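Local atomic coordinates of carboxypeptidase 1 (Deinococcus radiodurans str. R1, PDB entry 5GIV), a protein that probably acts as a metal-dependent carboxypeptidase of the M32 family, releasing amino acids one after another from the C-terminus of peptides with broad specificity, though not proline. Residues L143-Y148 with D157-E162; F176-A181 with L484-Y489; D199-G204 with Y337-T342; E208-F213 with T258-S263; R369-G374 with G413-S418. One frame throughout, in Å; residues are numbered along the deposited sequence.

Interaction 1: residues L143-Y148 with D157-E162; sequences LQAASY and DYYINE
Y159 OH hydrogen-bonds to the backbone O of S142, just before the segment 143-148, and A145 CB packs against it, 3.6 Å from Y159 OH. Tyrosine suits this place because its ring can line a buried interface while its hydroxyl finds a polar mate on the helix it crosses. A chi1 of -72°, with CG beside the backbone N, swings the ring across to that helix. A146 CB rests in the notch where the two tyrosine rings meet. It is 3.8 Å from Y158 CD2 and 4.1 Å from Y159 CE2, and it approaches both rings obliquely; alanine's single methyl suits the place where the CA atoms of A146 and Y158 lie 6.1 Å apart. The two tyrosines also brace each other, since the CD2 edge of Y158 stands over the centre of one Y159 face, 3.7 Å above its plane. Y158 itself is turned with CG anti to the backbone N (chi1 166°), bringing the CD2 side of its ring onto A146, and it stacks on F149. With an alanine at Y158, the methyl of A146 would probably lose its nearer aromatic neighbour, and the Y159 ring the edge standing over its face. The helices 128-147 and 155-163, consecutive in the chain, pack nearly orthogonally here, their short axes 10.2 Å apart at 77°: small residues on one and aromatic ones on the other meet at a corner in this largely helical M32 fold.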
# COMPACT_ATOMS: atom_id res chain seq x y z
N LEU A 143 32.11 -7.76 -10.28
CA LEU A 143 32.94 -8.58 -11.15
C LEU A 143 32.64 -10.06 -10.97
O LEU A 143 32.59 -10.82 -11.95
CB LEU A 143 34.41 -8.28 -10.88
CG LEU A 143 34.87 -6.91 -11.34
CD1 LEU A 143 36.24 -6.62 -10.77
CD2 LEU A 143 34.88 -6.83 -12.88
N GLN A 144 32.42 -10.48 -9.73
CA GLN A 144 32.10 -11.88 -9.47
C GLN A 144 30.77 -12.27 -10.11
O GLN A 144 30.66 -13.34 -10.72
CB GLN A 144 32.05 -12.13 -7.96
CG GLN A 144 31.83 -13.58 -7.62
CD GLN A 144 32.04 -13.87 -6.16
OE1 GLN A 144 32.67 -13.07 -5.44
NE2 GLN A 144 31.57 -15.03 -5.72
N ALA A 145 29.75 -11.42 -9.97
CA ALA A 145 28.47 -11.73 -10.58
C ALA A 145 28.61 -11.89 -12.09
O ALA A 145 28.07 -12.83 -12.68
CB ALA A 145 27.44 -10.64 -10.26
N ALA A 146 29.36 -11.00 -12.73
CA ALA A 146 29.54 -11.10 -14.17
C ALA A 146 30.31 -12.36 -14.54
O ALA A 146 30.10 -12.91 -15.63
CB ALA A 146 30.26 -9.86 -14.69
N SER A 147 31.18 -12.85 -13.66
CA SER A 147 31.98 -14.02 -13.99
C SER A 147 31.13 -15.28 -14.10
O SER A 147 31.58 -16.26 -14.71
CB SER A 147 33.10 -14.23 -12.97
OG SER A 147 32.59 -14.63 -11.72
N TYR A 148 29.92 -15.29 -13.54
CA TYR A 148 29.02 -16.42 -13.75
C TYR A 148 28.48 -16.47 -15.17
O TYR A 148 27.78 -17.44 -15.50
CB TYR A 148 27.85 -16.38 -12.77
CG TYR A 148 28.24 -16.62 -11.34
CD1 TYR A 148 28.68 -17.88 -10.93
CD2 TYR A 148 28.16 -15.61 -10.39
CE1 TYR A 148 29.04 -18.10 -9.61
CE2 TYR A 148 28.52 -15.83 -9.08
CZ TYR A 148 28.96 -17.07 -8.69
OH TYR A 148 29.31 -17.28 -7.38
N ASP A 157 30.24 -5.74 -20.63
CA ASP A 157 29.29 -6.20 -21.63
C ASP A 157 28.18 -7.03 -21.00
O ASP A 157 27.05 -7.05 -21.50
CB ASP A 157 30.00 -7.01 -22.71
CG ASP A 157 30.73 -6.13 -23.70
OD1 ASP A 157 30.32 -4.97 -23.88
OD2 ASP A 157 31.73 -6.60 -24.28
N TYR A 158 28.47 -7.75 -19.91
CA TYR A 158 27.40 -8.45 -19.22
C TYR A 158 26.36 -7.46 -18.70
O TYR A 158 25.15 -7.68 -18.86
CB TYR A 158 27.95 -9.28 -18.07
CG TYR A 158 26.87 -9.76 -17.12
CD1 TYR A 158 26.01 -10.79 -17.48
CD2 TYR A 158 26.69 -9.18 -15.87
CE1 TYR A 158 25.02 -11.23 -16.63
CE2 TYR A 158 25.70 -9.62 -15.00
CZ TYR A 158 24.87 -10.64 -15.40
OH TYR A 158 23.87 -11.10 -14.55
N TYR A 159 26.81 -6.36 -18.09
CA TYR A 159 25.87 -5.38 -17.53
C TYR A 159 25.18 -4.57 -18.63
O TYR A 159 23.98 -4.28 -18.53
CB TYR A 159 26.58 -4.48 -16.52
CG TYR A 159 26.89 -5.23 -15.26
CD1 TYR A 159 25.87 -5.62 -14.40
CD2 TYR A 159 28.20 -5.58 -14.94
CE1 TYR A 159 26.14 -6.33 -13.26
CE2 TYR A 159 28.47 -6.29 -13.79
CZ TYR A 159 27.44 -6.67 -12.96
OH TYR A 159 27.71 -7.38 -11.81
N ILE A 160 25.91 -4.18 -19.67
CA ILE A 160 25.26 -3.47 -20.77
C ILE A 160 24.14 -4.32 -21.35
O ILE A 160 23.03 -3.84 -21.59
CB ILE A 160 26.29 -3.06 -21.83
CG1 ILE A 160 27.24 -2.02 -21.25
CG2 ILE A 160 25.58 -2.51 -23.09
CD1 ILE A 160 28.32 -1.58 -22.21
N ASN A 161 24.39 -5.62 -21.54
CA ASN A 161 23.38 -6.51 -22.11
C ASN A 161 22.25 -6.78 -21.13
O ASN A 161 21.09 -6.91 -21.54
CB ASN A 161 24.02 -7.83 -22.55
CG ASN A 161 23.00 -8.85 -23.02
OD1 ASN A 161 22.51 -8.80 -24.15
ND2 ASN A 161 22.66 -9.79 -22.14
N GLU A 162 22.55 -6.85 -19.84
CA GLU A 162 21.50 -7.01 -18.84
C GLU A 162 20.52 -5.85 -18.90
O GLU A 162 19.31 -6.03 -18.73
CB GLU A 162 22.12 -7.11 -17.44
CG GLU A 162 21.21 -7.75 -16.41
CD GLU A 162 20.98 -9.23 -16.68
OE1 GLU A 162 21.79 -9.84 -17.43
OE2 GLU A 162 19.99 -9.79 -16.15

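Interaction 2: residues F176-A181 with L484-Y489; sequences FAELRA and LTAGPY
L179 and Y489 form the tight half of this contact. A methyl of the leucine, CD2, pushes against the edge of the tyrosine ring near its plane, 3.5 Å from Y489 CD2, and the two side chains cross at about a right angle. The second methyl also reaches the ring, L179 CD1 lying 4.1 Å from Y489 CE2. Y489 gets there because its CG is anti to the backbone N (chi1 -180°), which sends the ring from the first turn of its helix toward helix 169-193. Its hydroxyl hydrogen-bonds to N358 ND2, and the side chain lies about 13 Å from the bound zinc ion. The same leucine methyl, L179 CD2, also lies 3.9 Å from A486 CB. Leucine's forked end suits this corner: CD2 touches both the alanine methyl and the ring edge, and CD1 reaches the ring too. The other half is looser. E178 is exposed, so its carboxylate can stay at the solvent side while its carbon brushes the alanine methyl, with E178 CD 4.1 Å from A486 CB; this is mere van der Waals contact. The turn carrying A486 is fixed from within: G487 N donates to T485 OG1 at 3.0 Å in a nearly straight bond (165°), a capping bond at the start of helix 487-501. The contact therefore joins the middle of helix 169-193 to the start of the last helix, and L179 also touches T423 of helix 420-439 and N358 of helix 357-372.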
# COMPACT_ATOMS: atom_id res chain seq x y z
N PHE A 176 27.76 7.43 -27.82
CA PHE A 176 28.27 8.52 -26.99
C PHE A 176 29.10 9.50 -27.81
O PHE A 176 28.90 10.72 -27.73
CB PHE A 176 29.10 7.94 -25.83
CG PHE A 176 28.27 7.31 -24.74
CD1 PHE A 176 26.89 7.34 -24.78
CD2 PHE A 176 28.89 6.65 -23.68
CE1 PHE A 176 26.14 6.75 -23.78
CE2 PHE A 176 28.15 6.06 -22.67
CZ PHE A 176 26.77 6.11 -22.72
N ALA A 177 30.04 8.98 -28.60
CA ALA A 177 30.88 9.86 -29.41
C ALA A 177 30.05 10.73 -30.34
O ALA A 177 30.28 11.94 -30.46
CB ALA A 177 31.88 9.03 -30.21
N GLU A 178 29.05 10.13 -30.99
CA GLU A 178 28.21 10.89 -31.90
C GLU A 178 27.41 11.96 -31.15
O GLU A 178 27.30 13.10 -31.63
CB GLU A 178 27.31 9.93 -32.66
CG GLU A 178 26.68 10.50 -33.89
CD GLU A 178 25.90 9.45 -34.65
OE1 GLU A 178 26.02 8.26 -34.27
OE2 GLU A 178 25.23 9.80 -35.65
N LEU A 179 26.83 11.61 -29.99
CA LEU A 179 26.08 12.61 -29.23
C LEU A 179 26.99 13.71 -28.72
O LEU A 179 26.63 14.89 -28.74
CB LEU A 179 25.32 11.95 -28.08
CG LEU A 179 24.25 10.92 -28.45
CD1 LEU A 179 23.52 10.44 -27.18
CD2 LEU A 179 23.28 11.45 -29.49
N ARG A 180 28.17 13.34 -28.22
CA ARG A 180 29.14 14.33 -27.75
C ARG A 180 29.53 15.29 -28.86
O ARG A 180 29.56 16.51 -28.67
CB ARG A 180 30.36 13.59 -27.20
CG ARG A 180 31.39 14.44 -26.49
CD ARG A 180 32.51 13.54 -26.00
NE ARG A 180 32.72 13.63 -24.56
CZ ARG A 180 33.15 12.63 -23.80
NH1 ARG A 180 33.42 11.44 -24.33
NH2 ARG A 180 33.32 12.81 -22.49
N ALA A 181 29.86 14.75 -30.05
CA ALA A 181 30.30 15.59 -31.16
C ALA A 181 29.22 16.57 -31.60
O ALA A 181 29.52 17.70 -31.99
CB ALA A 181 30.73 14.72 -32.35
N LEU A 484 18.80 1.01 -34.01
CA LEU A 484 19.06 2.19 -33.21
C LEU A 484 19.96 3.17 -33.95
O LEU A 484 21.02 2.79 -34.46
CB LEU A 484 19.69 1.78 -31.87
CG LEU A 484 20.19 2.86 -30.91
CD1 LEU A 484 19.06 3.76 -30.50
CD2 LEU A 484 20.81 2.20 -29.68
N THR A 485 19.52 4.42 -34.05
CA THR A 485 20.33 5.46 -34.67
C THR A 485 20.07 6.79 -33.99
O THR A 485 18.92 7.12 -33.68
CB THR A 485 20.05 5.58 -36.18
OG1 THR A 485 20.64 6.80 -36.68
CG2 THR A 485 18.57 5.59 -36.46
N ALA A 486 21.13 7.56 -33.78
CA ALA A 486 21.02 8.89 -33.20
C ALA A 486 20.52 9.93 -34.20
O ALA A 486 20.31 11.08 -33.82
CB ALA A 486 22.37 9.35 -32.66
N GLY A 487 20.32 9.54 -35.46
CA GLY A 487 19.94 10.47 -36.48
C GLY A 487 18.71 11.27 -36.11
O GLY A 487 18.76 12.49 -35.98
N PRO A 488 17.58 10.58 -35.94
CA PRO A 488 16.34 11.31 -35.62
C PRO A 488 16.47 12.15 -34.36
O PRO A 488 15.92 13.26 -34.29
CB PRO A 488 15.30 10.19 -35.47
CG PRO A 488 15.88 9.03 -36.25
CD PRO A 488 17.36 9.13 -36.07
N TYR A 489 17.21 11.64 -33.38
CA TYR A 489 17.43 12.37 -32.13
C TYR A 489 18.19 13.67 -32.37
O TYR A 489 17.78 14.73 -31.90
CB TYR A 489 18.18 11.47 -31.15
CG TYR A 489 18.49 12.06 -29.79
CD1 TYR A 489 17.47 12.56 -28.98
CD2 TYR A 489 19.79 12.05 -29.28
CE1 TYR A 489 17.76 13.08 -27.72
CE2 TYR A 489 20.08 12.56 -28.03
CZ TYR A 489 19.06 13.07 -27.25
OH TYR A 489 19.34 13.57 -26.00

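Interaction 3: residues D199-G204 with Y337-T342; sequences DFLGRG and YRAVNT
The ring of F200 reaches A339 through its far corner: F200 CZ is 3.7 Å from A339 CB, and the methyl approaches the ring obliquely. The guanidinium of R203 has F200 CB, not the ring, over one face, 3.8 Å above its plane and displaced toward the rim. The phenylalanine takes the crowded position, with CG between the backbone N and the carbonyl carbon (chi1 54°), and this turns the ring toward the helix end. L201 completes the contact, its CD1 lying 3.9 Å from A339 CB, so the methyl meets both F200 CZ and L201 CD1, which come at it roughly at right angles to each other. Alanine suits this site, where a short side chain lets the 3-10 turn close on the helix. Just beyond, N341 ND2 donates to Y337 O at 2.9 Å, tying the chain that leaves the helix back to its last turn; the same amide nitrogen also donates to R308 O. The link between helices 169-193 and 207-221 is thereby pinned on the end of helix 333-339, with M336 of that helix also touching F200 and L201, while L201 meets P257 and T258 at the start of helix 257-275.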
# COMPACT_ATOMS: atom_id res chain seq x y z
N ASP A 199 11.59 33.98 -14.58
CA ASP A 199 11.30 34.38 -13.20
C ASP A 199 9.86 34.10 -12.80
O ASP A 199 9.58 33.90 -11.61
CB ASP A 199 11.61 35.86 -13.00
CG ASP A 199 10.72 36.76 -13.85
OD1 ASP A 199 9.56 36.99 -13.45
OD2 ASP A 199 11.17 37.22 -14.92
N PHE A 200 8.92 34.10 -13.75
CA PHE A 200 7.53 33.88 -13.38
C PHE A 200 7.31 32.48 -12.83
O PHE A 200 6.30 32.24 -12.15
CB PHE A 200 6.59 34.13 -14.56
CG PHE A 200 6.94 33.36 -15.79
CD1 PHE A 200 6.45 32.08 -15.97
CD2 PHE A 200 7.77 33.90 -16.75
CE1 PHE A 200 6.79 31.35 -17.09
CE2 PHE A 200 8.10 33.20 -17.86
CZ PHE A 200 7.61 31.92 -18.04
N LEU A 201 8.22 31.54 -13.12
CA LEU A 201 8.13 30.20 -12.54
C LEU A 201 8.42 30.19 -11.04
O LEU A 201 8.12 29.19 -10.38
CB LEU A 201 9.09 29.26 -13.26
CG LEU A 201 8.79 29.07 -14.75
CD1 LEU A 201 9.89 28.26 -15.44
CD2 LEU A 201 7.42 28.45 -14.96
N GLY A 202 8.96 31.27 -10.49
CA GLY A 202 9.27 31.33 -9.07
C GLY A 202 8.25 32.08 -8.23
O GLY A 202 8.53 32.38 -7.07
N ARG A 203 7.07 32.36 -8.77
CA ARG A 203 6.10 33.21 -8.09
C ARG A 203 5.26 32.45 -7.07
O ARG A 203 4.46 33.08 -6.36
CB ARG A 203 5.18 33.89 -9.11
CG ARG A 203 5.89 34.92 -9.96
CD ARG A 203 5.03 35.48 -11.09
NE ARG A 203 5.60 36.74 -11.57
CZ ARG A 203 5.12 37.46 -12.59
NH1 ARG A 203 4.06 37.04 -13.26
NH2 ARG A 203 5.70 38.60 -12.93
N GLY A 204 5.42 31.13 -6.96
CA GLY A 204 4.66 30.35 -6.00
C GLY A 204 3.47 29.64 -6.62
O GLY A 204 2.49 30.29 -6.98
N TYR A 337 6.35 28.24 -23.15
CA TYR A 337 7.01 27.22 -23.96
C TYR A 337 8.53 27.37 -23.93
O TYR A 337 9.26 26.37 -23.86
CB TYR A 337 6.50 27.26 -25.40
CG TYR A 337 7.45 26.59 -26.38
CD1 TYR A 337 7.56 25.22 -26.45
CD2 TYR A 337 8.24 27.36 -27.23
CE1 TYR A 337 8.43 24.61 -27.34
CE2 TYR A 337 9.11 26.77 -28.13
CZ TYR A 337 9.20 25.40 -28.18
OH TYR A 337 10.07 24.82 -29.08
N ARG A 338 9.03 28.60 -24.00
CA ARG A 338 10.48 28.76 -23.98
C ARG A 338 11.05 28.46 -22.60
O ARG A 338 12.17 27.93 -22.50
CB ARG A 338 10.86 30.17 -24.42
CG ARG A 338 10.33 30.55 -25.78
CD ARG A 338 10.55 32.03 -26.06
NE ARG A 338 11.71 32.26 -26.91
CZ ARG A 338 11.64 32.34 -28.23
NH1 ARG A 338 10.46 32.23 -28.84
NH2 ARG A 338 12.74 32.54 -28.95
N ALA A 339 10.31 28.76 -21.54
CA ALA A 339 10.84 28.61 -20.20
C ALA A 339 11.05 27.15 -19.80
O ALA A 339 11.89 26.87 -18.94
CB ALA A 339 9.92 29.29 -19.19
N VAL A 340 10.32 26.22 -20.41
CA VAL A 340 10.49 24.80 -20.10
C VAL A 340 11.63 24.18 -20.91
O VAL A 340 11.82 22.97 -20.84
CB VAL A 340 9.20 23.98 -20.32
CG1 VAL A 340 8.00 24.64 -19.62
CG2 VAL A 340 8.94 23.73 -21.80
N ASN A 341 12.32 24.97 -21.73
CA ASN A 341 13.38 24.48 -22.60
C ASN A 341 14.67 25.27 -22.40
O ASN A 341 15.40 25.54 -23.36
CB ASN A 341 12.96 24.53 -24.07
CG ASN A 341 11.86 23.54 -24.40
OD1 ASN A 341 12.08 22.33 -24.35
ND2 ASN A 341 10.70 24.05 -24.79
N THR A 342 14.97 25.67 -21.17
CA THR A 342 16.26 26.28 -20.91
C THR A 342 17.36 25.23 -20.85
O THR A 342 17.10 24.04 -20.65
CB THR A 342 16.23 27.07 -19.60
OG1 THR A 342 16.31 26.15 -18.50
CG2 THR A 342 15.02 27.98 -19.50

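Interaction 4: residues E208-F213 with T258-S263; sequences ERQLAF and TDALYS
Polar contact between Q210 and A260 runs through a single water. The water accepts from A260 N at 2.8 Å and lies 2.8 Å from Q210 OE1, one of the acceptors it may donate to, so it bridges the side-chain amide and a backbone N-H near the start of helix 257-275. The other end of the amide is engaged as well, since Q210 NE2 donates to the backbone O of F205 and of K253; with both ends engaged the amide's rotation is well defined, and glutamine serves here because it carries a donor and an acceptor together. Direct van der Waals contacts follow. Q210 OE1 lies 3.3 Å from A260 CB, and the small methyl allows the helices to approach with the CA atoms of Q210 and A260 7.0 Å apart. Further along, L261 CD1 lies at the edge of F213, near the ring plane and 3.8 Å from F213 CE2, and L261 CD2 also approaches CE2. With CG anti to its backbone N (chi1 174°), the F213 ring swings over to the leucine, and W320 meets it edge-to-face. Within helix 257-275, the carbonyl O of D259 accepts from both S263 N and S263 OG, the hydroxyl standing 40° out of the carbonyl plane. Helix 207-221 thus lies against the first turns of the helix that later carries the zinc ligands H266 and H270, while W313 and Y316 of helix 310-323 touch L261 and F213 respectively.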
# COMPACT_ATOMS: atom_id res chain seq x y z
N GLU A 208 -1.27 21.57 -4.47
CA GLU A 208 -2.48 20.85 -4.85
C GLU A 208 -2.88 21.14 -6.29
O GLU A 208 -3.31 20.24 -7.03
CB GLU A 208 -3.62 21.19 -3.89
CG GLU A 208 -4.86 20.35 -4.10
CD GLU A 208 -5.98 20.67 -3.11
OE1 GLU A 208 -5.80 21.58 -2.27
OE2 GLU A 208 -7.04 20.00 -3.19
N ARG A 209 -2.75 22.39 -6.73
CA ARG A 209 -3.07 22.71 -8.11
C ARG A 209 -2.10 22.05 -9.09
O ARG A 209 -2.52 21.58 -10.16
CB ARG A 209 -3.07 24.21 -8.33
CG ARG A 209 -4.32 24.88 -7.85
CD ARG A 209 -4.20 26.37 -7.93
NE ARG A 209 -5.51 26.95 -7.66
CZ ARG A 209 -5.91 27.37 -6.48
NH1 ARG A 209 -5.10 27.29 -5.42
NH2 ARG A 209 -7.14 27.87 -6.35
N GLN A 210 -0.82 21.99 -8.74
CA GLN A 210 0.15 21.34 -9.62
C GLN A 210 -0.24 19.89 -9.87
O GLN A 210 -0.27 19.43 -11.02
CB GLN A 210 1.55 21.42 -9.03
CG GLN A 210 2.18 22.80 -9.03
CD GLN A 210 3.67 22.73 -8.72
OE1 GLN A 210 4.39 21.90 -9.28
NE2 GLN A 210 4.13 23.59 -7.83
N LEU A 211 -0.57 19.15 -8.81
CA LEU A 211 -0.94 17.76 -8.98
C LEU A 211 -2.21 17.65 -9.83
O LEU A 211 -2.29 16.80 -10.73
CB LEU A 211 -1.15 17.08 -7.63
CG LEU A 211 0.13 16.91 -6.82
CD1 LEU A 211 -0.17 16.46 -5.38
CD2 LEU A 211 1.02 15.92 -7.54
N ALA A 212 -3.19 18.51 -9.58
CA ALA A 212 -4.44 18.44 -10.34
C ALA A 212 -4.17 18.68 -11.82
O ALA A 212 -4.68 17.95 -12.68
CB ALA A 212 -5.45 19.45 -9.81
N PHE A 213 -3.37 19.69 -12.14
CA PHE A 213 -3.05 19.96 -13.53
C PHE A 213 -2.31 18.77 -14.15
O PHE A 213 -2.63 18.34 -15.27
CB PHE A 213 -2.23 21.24 -13.64
CG PHE A 213 -1.73 21.50 -15.03
CD1 PHE A 213 -2.52 22.18 -15.95
CD2 PHE A 213 -0.48 21.08 -15.43
CE1 PHE A 213 -2.07 22.42 -17.23
CE2 PHE A 213 -0.02 21.32 -16.71
CZ PHE A 213 -0.83 22.00 -17.61
N THR A 258 7.81 23.42 -12.89
CA THR A 258 8.26 22.52 -13.94
C THR A 258 8.71 21.18 -13.39
O THR A 258 8.64 20.17 -14.09
CB THR A 258 9.41 23.15 -14.75
OG1 THR A 258 10.56 23.30 -13.92
CG2 THR A 258 9.00 24.51 -15.30
N ASP A 259 9.15 21.12 -12.12
CA ASP A 259 9.62 19.86 -11.55
C ASP A 259 8.50 18.82 -11.48
O ASP A 259 8.62 17.73 -12.04
CB ASP A 259 10.20 20.11 -10.16
CG ASP A 259 11.68 20.42 -10.18
OD1 ASP A 259 12.10 21.32 -10.96
OD2 ASP A 259 12.43 19.75 -9.43
N ALA A 260 7.41 19.14 -10.77
CA ALA A 260 6.31 18.19 -10.64
C ALA A 260 5.72 17.85 -12.00
O ALA A 260 5.48 16.67 -12.31
CB ALA A 260 5.24 18.76 -9.72
N LEU A 261 5.49 18.86 -12.84
CA LEU A 261 4.85 18.59 -14.12
C LEU A 261 5.65 17.58 -14.94
O LEU A 261 5.10 16.58 -15.42
CB LEU A 261 4.66 19.89 -14.90
CG LEU A 261 4.13 19.65 -16.31
CD1 LEU A 261 2.86 18.84 -16.22
CD2 LEU A 261 3.87 20.97 -17.03
N TYR A 262 6.95 17.81 -15.09
CA TYR A 262 7.71 16.96 -16.00
C TYR A 262 8.15 15.65 -15.37
O TYR A 262 8.35 14.67 -16.11
CB TYR A 262 8.87 17.77 -16.59
CG TYR A 262 8.31 18.74 -17.62
CD1 TYR A 262 7.86 18.28 -18.85
CD2 TYR A 262 8.15 20.10 -17.33
CE1 TYR A 262 7.30 19.13 -19.78
CE2 TYR A 262 7.59 20.96 -18.26
CZ TYR A 262 7.18 20.47 -19.49
OH TYR A 262 6.62 21.30 -20.42
N SER A 263 8.27 15.57 -14.04
CA SER A 263 8.38 14.27 -13.38
C SER A 263 7.14 13.43 -13.64
O SER A 263 7.23 12.22 -13.90
CB SER A 263 8.58 14.43 -11.87
OG SER A 263 9.86 14.95 -11.55
O HOH W 1 7.02 21.15 -8.79

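Interaction 5: residues R369-G374 with G413-S418; sequences REMLAG and GPIGGS
A helix end closed by a Schellman motif meets a glycine-rich loop here, with L372 and M371 of helix 357-372 facing I415 and G416. Positive phi at G374, readily adopted by glycine, with two bonds back into the last helical turn defines the motif; within that turn G374 N bonds to M371 O at 3.1 Å. L372 lays its branch over the loop backbone: CD2 is 3.8 Å from I415 O, and CD1 is 4.0 Å from G416 CA. This closeness explains the glycine, since a CB on G416 would lie only 2.9 Å from L372 CD1, and its backbone angles would also jam a side chain against the preceding carbonyl. M371 adds a second apolar touch. Its chain bends at the sulfur (chi3 -80°) to bring CE 3.9 Å from I415 CG2, the two side chains crossing at about a right angle; a flexible thioether suits such a fit against a beta-branched residue. Shortening L372 to an alanine would probably open a gap beside G416 and the I415 carbonyl, where the two methyls now pack. The loop has polar ties too: I415 N hydrogen-bonds to S142 OG, and S418 OG bonds to E368. Around the contact, L372 also packs on L139 and L143 of helix 128-147 and on L156 of helix 155-163, so the end of helix 357-372 and the loop leading to helix 420-439 share a border with both.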
# COMPACT_ATOMS: atom_id res chain seq x y z
N ARG A 369 33.67 1.94 -16.69
CA ARG A 369 34.62 1.23 -17.53
C ARG A 369 35.98 1.15 -16.87
O ARG A 369 36.59 0.08 -16.80
CB ARG A 369 34.73 1.91 -18.90
CG ARG A 369 35.51 1.09 -19.91
CD ARG A 369 36.05 1.92 -21.06
NE ARG A 369 35.01 2.42 -21.96
CZ ARG A 369 34.30 1.65 -22.78
NH1 ARG A 369 34.48 0.33 -22.81
NH2 ARG A 369 33.38 2.20 -23.58
N GLU A 370 36.48 2.28 -16.35
CA GLU A 370 37.78 2.30 -15.69
C GLU A 370 37.79 1.43 -14.44
O GLU A 370 38.76 0.71 -14.18
CB GLU A 370 38.19 3.73 -15.33
CG GLU A 370 38.47 4.63 -16.53
CD GLU A 370 39.50 4.02 -17.49
OE1 GLU A 370 39.19 3.87 -18.69
OE2 GLU A 370 40.62 3.69 -17.03
N MET A 371 36.70 1.45 -13.66
CA MET A 371 36.68 0.65 -12.44
C MET A 371 36.59 -0.83 -12.77
O MET A 371 37.27 -1.65 -12.14
CB MET A 371 35.53 1.07 -11.53
CG MET A 371 35.76 2.38 -10.78
SD MET A 371 34.43 2.76 -9.61
CE MET A 371 33.17 3.44 -10.68
N LEU A 372 35.76 -1.20 -13.74
CA LEU A 372 35.65 -2.62 -14.06
C LEU A 372 36.95 -3.17 -14.63
O LEU A 372 37.31 -4.32 -14.36
CB LEU A 372 34.48 -2.85 -15.03
CG LEU A 372 33.08 -2.79 -14.42
CD1 LEU A 372 32.02 -2.98 -15.49
CD2 LEU A 372 32.92 -3.85 -13.35
N ALA A 373 37.70 -2.35 -15.38
CA ALA A 373 38.96 -2.80 -15.94
C ALA A 373 40.11 -2.78 -14.93
O ALA A 373 41.23 -3.16 -15.29
CB ALA A 373 39.33 -1.92 -17.14
N GLY A 374 39.86 -2.39 -13.68
CA GLY A 374 40.91 -2.31 -12.70
C GLY A 374 41.84 -1.13 -12.85
O GLY A 374 42.86 -1.08 -12.16
N GLY A 413 23.19 -1.19 -5.78
CA GLY A 413 23.24 -2.16 -6.84
C GLY A 413 24.65 -2.30 -7.38
O GLY A 413 25.61 -1.74 -6.85
N PRO A 414 24.79 -3.05 -8.47
CA PRO A 414 26.12 -3.29 -9.03
C PRO A 414 26.70 -2.03 -9.63
O PRO A 414 25.99 -1.07 -9.95
CB PRO A 414 25.88 -4.35 -10.11
CG PRO A 414 24.49 -4.87 -9.87
CD PRO A 414 23.74 -3.72 -9.26
N ILE A 415 28.02 -2.05 -9.79
CA ILE A 415 28.75 -1.02 -10.51
C ILE A 415 28.97 -1.52 -11.93
O ILE A 415 29.59 -2.57 -12.13
CB ILE A 415 30.09 -0.70 -9.83
CG1 ILE A 415 29.86 -0.08 -8.46
CG2 ILE A 415 30.92 0.22 -10.71
CD1 ILE A 415 31.13 0.01 -7.62
N GLY A 416 28.45 -0.78 -12.91
CA GLY A 416 28.64 -1.15 -14.29
C GLY A 416 27.34 -1.25 -15.06
O GLY A 416 26.45 -2.02 -14.67
N GLY A 417 27.23 -0.53 -16.17
CA GLY A 417 26.02 -0.58 -16.97
C GLY A 417 24.81 0.04 -16.33
O GLY A 417 23.69 -0.28 -16.72
N SER A 418 24.99 0.94 -15.37
CA SER A 418 23.89 1.49 -14.59
C SER A 418 23.16 2.63 -15.28
O SER A 418 22.03 2.93 -14.91
CB SER A 418 24.39 2.02 -13.24
OG SER A 418 25.24 1.08 -12.62

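How the interactions relate
From the N terminus, interaction 1 comes first and closes a short connection between consecutive helices. Interaction 2 then joins helix 169-193 to the start of the last helix, closing a loop of some 300 residues that contains the other three. Inside it, interaction 3 ties the link after helix 169-193 to helix 333-339, and interaction 4 is nested within interaction 3; these two touch, V340 against Y262 and L201 against T258. Interaction 5 follows in series and returns to interaction 1, where L143 meets L372 and Y159 meets P414. Two touching pairs thus form, with interactions 1 and 5 lying opposite interaction 4 across the chain's centre.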